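Local structure of putative ribosomal N-acetyltransferase YdaF (Bacillus subtilis, 1NSL) at residues N44-A48 against D49-E53; E53-I56 against P57-R61. The protein is a putative N-acetyltransferase of the GNAT family that may acetylate ribosomal proteins at their N-terminus and assembles as a homohexamer. One frame throughout, in Å; residues are numbered along the deposited sequence.

Contact 1 of 2, residues N44-A48 against D49-E53; sequences NPSSA and DTYRE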
loop_
_atom_site.group_PDB
_atom_site.type_symbol
_atom_site.label_atom_id
_atom_site.label_comp_id
_atom_site.label_asym_id
_atom_site.label_seq_id
_atom_site.Cartn_x
_atom_site.Cartn_y
_atom_site.Cartn_z
ATOM N N ASN C 44 -3.294 -23.119 12.510
ATOM C CA ASN C 44 -3.521 -23.685 11.194
ATOM C C ASN C 44 -2.117 -23.443 10.662
ATOM O O ASN C 44 -1.800 -22.358 10.121
ATOM C CB ASN C 44 -4.564 -22.903 10.400
ATOM N N PRO C 45 -1.313 -24.495 10.785
ATOM C CA PRO C 45 0.136 -24.424 10.623
ATOM C C PRO C 45 0.543 -24.067 9.223
ATOM O O PRO C 45 -0.238 -23.597 8.407
ATOM C CB PRO C 45 0.614 -25.839 10.963
ATOM C CG PRO C 45 -0.619 -26.579 11.448
ATOM C CD PRO C 45 -1.808 -25.875 10.909
ATOM N N SER C 46 1.795 -24.331 8.941
ATOM C CA SER C 46 2.412 -23.937 7.705
ATOM C C SER C 46 1.809 -24.400 6.407
ATOM O O SER C 46 0.775 -25.088 6.356
ATOM C CB SER C 46 3.819 -24.464 7.775
ATOM O OG SER C 46 3.859 -25.472 8.778
ATOM N N SER C 47 2.540 -24.034 5.365
ATOM C CA SER C 47 2.212 -24.249 3.978
ATOM C C SER C 47 3.366 -23.563 3.326
ATOM O O SER C 47 3.452 -22.368 3.372
ATOM C CB SER C 47 0.957 -23.499 3.613
ATOM O OG SER C 47 1.072 -23.000 2.301
ATOM N N ALA C 48 4.292 -24.305 2.753
ATOM C CA ALA C 48 5.507 -23.703 2.183
ATOM C C ALA C 48 5.249 -22.484 1.292
ATOM O O ALA C 48 6.109 -21.622 1.200
ATOM C CB ALA C 48 6.344 -24.743 1.432
ATOM N N ASP C 49 4.092 -22.409 0.624
ATOM C CA ASP C 49 3.772 -21.228 -0.150
ATOM C C ASP C 49 3.512 -20.026 0.738
ATOM O O ASP C 49 4.032 -18.964 0.521
ATOM C CB ASP C 49 2.559 -21.500 -1.021
ATOM C CG ASP C 49 2.922 -22.237 -2.273
ATOM O OD1 ASP C 49 2.414 -21.853 -3.332
ATOM O OD2 ASP C 49 3.728 -23.199 -2.306
ATOM N N THR C 50 2.689 -20.193 1.748
ATOM C CA THR C 50 2.390 -19.090 2.623
ATOM C C THR C 50 3.650 -18.497 3.243
ATOM O O THR C 50 3.817 -17.281 3.202
ATOM C CB THR C 50 1.327 -19.478 3.665
ATOM O OG1 THR C 50 0.102 -19.901 2.993
ATOM C CG2 THR C 50 0.922 -18.244 4.492
ATOM N N TYR C 51 4.560 -19.318 3.771
ATOM C CA TYR C 51 5.799 -18.748 4.304
ATOM C C TYR C 51 6.627 -18.043 3.241
ATOM O O TYR C 51 7.296 -17.046 3.511
ATOM C CB TYR C 51 6.671 -19.784 5.025
ATOM C CG TYR C 51 6.113 -20.138 6.337
ATOM C CD1 TYR C 51 5.336 -21.289 6.497
ATOM C CD2 TYR C 51 6.276 -19.305 7.406
ATOM C CE1 TYR C 51 4.789 -21.596 7.719
ATOM C CE2 TYR C 51 5.721 -19.604 8.618
ATOM C CZ TYR C 51 4.998 -20.731 8.770
ATOM O OH TYR C 51 4.475 -20.999 9.985
ATOM N N ARG C 52 6.590 -18.569 2.033
ATOM C CA ARG C 52 7.357 -17.963 0.974
ATOM C C ARG C 52 6.755 -16.671 0.506
ATOM O O ARG C 52 7.461 -15.709 0.220
ATOM C CB ARG C 52 7.419 -18.895 -0.213
ATOM C CG ARG C 52 8.490 -18.555 -1.189
ATOM C CD ARG C 52 8.868 -19.696 -2.165
ATOM N NE ARG C 52 7.742 -20.603 -2.304
ATOM C CZ ARG C 52 7.786 -21.901 -2.063
ATOM N NH1 ARG C 52 8.924 -22.486 -1.707
ATOM N NH2 ARG C 52 6.687 -22.614 -2.197
ATOM N N GLU C 53 5.445 -16.605 0.405
ATOM C CA GLU C 53 4.921 -15.416 -0.245
ATOM C C GLU C 53 4.530 -14.273 0.683
ATOM O O GLU C 53 4.506 -13.104 0.291
ATOM C CB GLU C 53 3.775 -15.796 -1.182
ATOM C CG GLU C 53 4.160 -16.713 -2.339
ATOM C CD GLU C 53 2.988 -17.618 -2.730
ATOM O OE1 GLU C 53 1.847 -17.298 -2.318
ATOM O OE2 GLU C 53 3.174 -18.660 -3.431
#
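Ser47 caps the helix that starts here, and Asp49 is the first residue of 49-53 to meet it: its CB packs beside Ser47 OG at 3.9 Å. The carboxylate turns back toward the start of the helix, where the folded-back Arg52 side chain meets it: Asp49 OD2 lies in the guanidinium plane, at its edge, 3.0 Å from Arg52 NH2; the salt bridge is real, but the hydrogen bond within it is weak. Thr50 follows, its backbone N giving an almost straight bond to Ser47 OG (3.3 Å, N-H...O angle 173°), which makes Ser47 the N-cap. Tyr51 N then reaches Ser47 O at 3.3 Å, closing the first helical turn. With CG beside the backbone N (chi1 -74°), the Tyr51 ring is carried back toward the preceding loop, where Ser46 lies at its edge, an approach doubtful in detail; Ala21 and Ile28 of helix 21-30 and Phe40 also pack on this side chain. Cutting Tyr51 back to an alanine would probably leave Ala21, Ile28 and Phe40 without the ring that fills the space among them. Arg52 N bonds to Ala48 O at 3.2 Å, the donor standing 37° out of the carbonyl plane. That same oxygen sits over one face of the Arg52 guanidinium, whose NH1 is held more firmly by Glu22. The chemistry is that of a helix start: a serine hydroxyl accepts the N-H of Thr50 at the start of the first turn, while Asp49 and Glu22 share one arginine and would be expected to keep it charged.

Contact 2 of 2, residues E53-I56 against P57-R61; sequences ETII and PDWRR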
loop_
_atom_site.group_PDB
_atom_site.type_symbol
_atom_site.label_atom_id
_atom_site.label_comp_id
_atom_site.label_asym_id
_atom_site.label_seq_id
_atom_site.Cartn_x
_atom_site.Cartn_y
_atom_site.Cartn_z
ATOM N N GLU C 53 5.445 -16.605 0.405
ATOM C CA GLU C 53 4.921 -15.416 -0.245
ATOM C C GLU C 53 4.530 -14.273 0.683
ATOM O O GLU C 53 4.506 -13.104 0.291
ATOM C CB GLU C 53 3.775 -15.796 -1.182
ATOM C CG GLU C 53 4.160 -16.713 -2.339
ATOM C CD GLU C 53 2.988 -17.618 -2.730
ATOM O OE1 GLU C 53 1.847 -17.298 -2.318
ATOM O OE2 GLU C 53 3.174 -18.660 -3.431
ATOM N N THR C 54 4.271 -14.628 1.931
ATOM C CA THR C 54 3.693 -13.730 2.878
ATOM C C THR C 54 4.443 -13.702 4.168
ATOM O O THR C 54 4.951 -12.662 4.583
ATOM C CB THR C 54 2.305 -14.233 3.153
ATOM O OG1 THR C 54 1.525 -13.995 1.980
ATOM C CG2 THR C 54 1.645 -13.416 4.205
ATOM N N ILE C 55 4.545 -14.844 4.831
ATOM C CA ILE C 55 5.100 -14.758 6.156
ATOM C C ILE C 55 6.558 -14.384 6.187
ATOM O O ILE C 55 6.952 -13.525 6.976
ATOM C CB ILE C 55 4.830 -15.987 6.986
ATOM C CG1 ILE C 55 3.345 -16.107 7.273
ATOM C CG2 ILE C 55 5.520 -15.841 8.313
ATOM C CD1 ILE C 55 2.985 -17.430 7.797
ATOM N N ILE C 56 7.369 -14.994 5.338
ATOM C CA ILE C 56 8.755 -14.630 5.440
ATOM C C ILE C 56 9.023 -13.214 4.932
ATOM O O ILE C 56 9.812 -12.479 5.517
ATOM C CB ILE C 56 9.601 -15.626 4.825
ATOM C CG1 ILE C 56 9.465 -16.916 5.619
ATOM C CG2 ILE C 56 11.019 -15.168 4.902
ATOM C CD1 ILE C 56 10.192 -18.118 4.932
ATOM N N PRO C 57 8.395 -12.818 3.846
ATOM C CA PRO C 57 8.483 -11.439 3.443
ATOM C C PRO C 57 8.068 -10.515 4.545
ATOM O O PRO C 57 8.891 -9.667 4.829
ATOM C CB PRO C 57 7.528 -11.365 2.264
ATOM C CG PRO C 57 7.673 -12.617 1.601
ATOM C CD PRO C 57 7.716 -13.609 2.817
ATOM N N ASP C 58 6.907 -10.632 5.195
ATOM C CA ASP C 58 6.656 -9.583 6.168
ATOM C C ASP C 58 7.744 -9.608 7.186
ATOM O O ASP C 58 8.173 -8.563 7.598
ATOM C CB ASP C 58 5.371 -9.635 6.950
ATOM C CG ASP C 58 4.132 -9.802 6.125
ATOM O OD1 ASP C 58 4.012 -9.341 4.945
ATOM O OD2 ASP C 58 3.143 -10.397 6.682
ATOM N N TRP C 59 8.209 -10.759 7.635
ATOM C CA TRP C 59 9.165 -10.664 8.763
ATOM C C TRP C 59 10.340 -9.765 8.336
ATOM O O TRP C 59 10.811 -8.870 9.103
ATOM C CB TRP C 59 9.688 -12.012 9.280
ATOM C CG TRP C 59 8.721 -12.841 10.066
ATOM C CD1 TRP C 59 7.690 -12.395 10.852
ATOM C CD2 TRP C 59 8.659 -14.270 10.125
ATOM N NE1 TRP C 59 7.019 -13.457 11.417
ATOM C CE2 TRP C 59 7.599 -14.620 10.987
ATOM C CE3 TRP C 59 9.406 -15.298 9.555
ATOM C CZ2 TRP C 59 7.265 -15.941 11.266
ATOM C CZ3 TRP C 59 9.063 -16.611 9.852
ATOM C CH2 TRP C 59 8.005 -16.917 10.686
ATOM N N ARG C 60 10.779 -9.984 7.094
ATOM C CA ARG C 60 11.871 -9.225 6.574
ATOM C C ARG C 60 11.561 -7.737 6.583
ATOM O O ARG C 60 12.427 -6.924 6.960
ATOM C CB ARG C 60 12.302 -9.716 5.216
ATOM C CG ARG C 60 13.067 -11.022 5.232
ATOM C CD ARG C 60 13.297 -11.560 3.890
ATOM N NE ARG C 60 14.386 -10.827 3.263
ATOM C CZ ARG C 60 15.669 -11.075 3.512
ATOM N NH1 ARG C 60 15.988 -12.044 4.329
ATOM N NH2 ARG C 60 16.640 -10.383 2.925
ATOM N N ARG C 61 10.350 -7.325 6.257
ATOM C CA ARG C 61 10.179 -5.892 6.308
ATOM C C ARG C 61 10.218 -5.364 7.740
ATOM O O ARG C 61 10.531 -4.223 8.008
ATOM C CB ARG C 61 8.901 -5.461 5.607
ATOM C CG ARG C 61 8.969 -5.475 4.109
ATOM C CD ARG C 61 7.597 -5.423 3.469
ATOM N NE ARG C 61 7.516 -6.238 2.253
ATOM C CZ ARG C 61 6.748 -7.330 2.116
ATOM N NH1 ARG C 61 5.989 -7.740 3.150
ATOM N NH2 ARG C 61 6.727 -7.977 0.937
#
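Ile55 and Trp59, one turn apart on helix 48-65, lie side by side and point the same way, and the tryptophan is the one to follow outward. Its CB lies above the previous turn, 3.8 Å from Ile56 O. CG comes within 3.6 Å of Ile55 O, the carbonyl that accepts Trp59 N. Because CG stands beside the backbone N (chi1 -73°), the indole folds back along the helix toward Ile55. From there the six-membered ring carries the contact: CZ2 is nearest Ile55 CG2 at 3.4 Å, with CE2 and CH2 on either side of it both at 3.6 Å. The methyl stands over the face, 15° off the normal, 3.5 Å from the ring centroid, a CH-pi contact. At the CE3 side of this ring Ile56 CG1 comes more loosely, 4.3 Å from CE3. Beyond this, Leu24 of helix 21-30 and Leu16 pack on the indole.

Pro57 has no N-H to give, and the helix kinks there; its CG instead lies 3.5 Å from Glu53 O. Regular bonding resumes at once with Asp58 N to Thr54 O (2.9 Å, 174°). Asp58 OD1 holds Arg61 NH1 in a salt bridge whose hydrogen bond is weak, while Arg61 NE pairs with Asp65 of the second subunit. Arg60 NH2 and NE bond to the carbonyl oxygens of Tyr63 and Ala64 of the second subunit. The helix is thus two-sided in its chemistry: Ile56 and Trp59 pack against helix 21-30, with Ile55 laid over the indole, while Arg60 and Arg61, further round, reach the second subunit, Arg60 NH1 also bonding to Leu16 O of its own chain.

Overall arrangement
Contact 1 comes first along the chain and contact 2 continues from it, with Glu53 common to both; their centres lie 11 Å apart. Both belong to helix 48-65: contact 1 is its start, where the loop after helix 21-30 turns in, and contact 2 is its middle. Probable backbone bonds from Ile55 N to Thr50 O and from Ile56 N to Tyr51 O tie them together, in the wider turn that precedes the kink at Pro57. Helices 21-30 and 48-65 come, in chain order, between strands 11-15 and 69-75, which are neighbours in the mixed GNAT sheet. No other chain of the assembly touches contact 1, whereas in contact 2 Arg60 and Arg61 reach the second subunit.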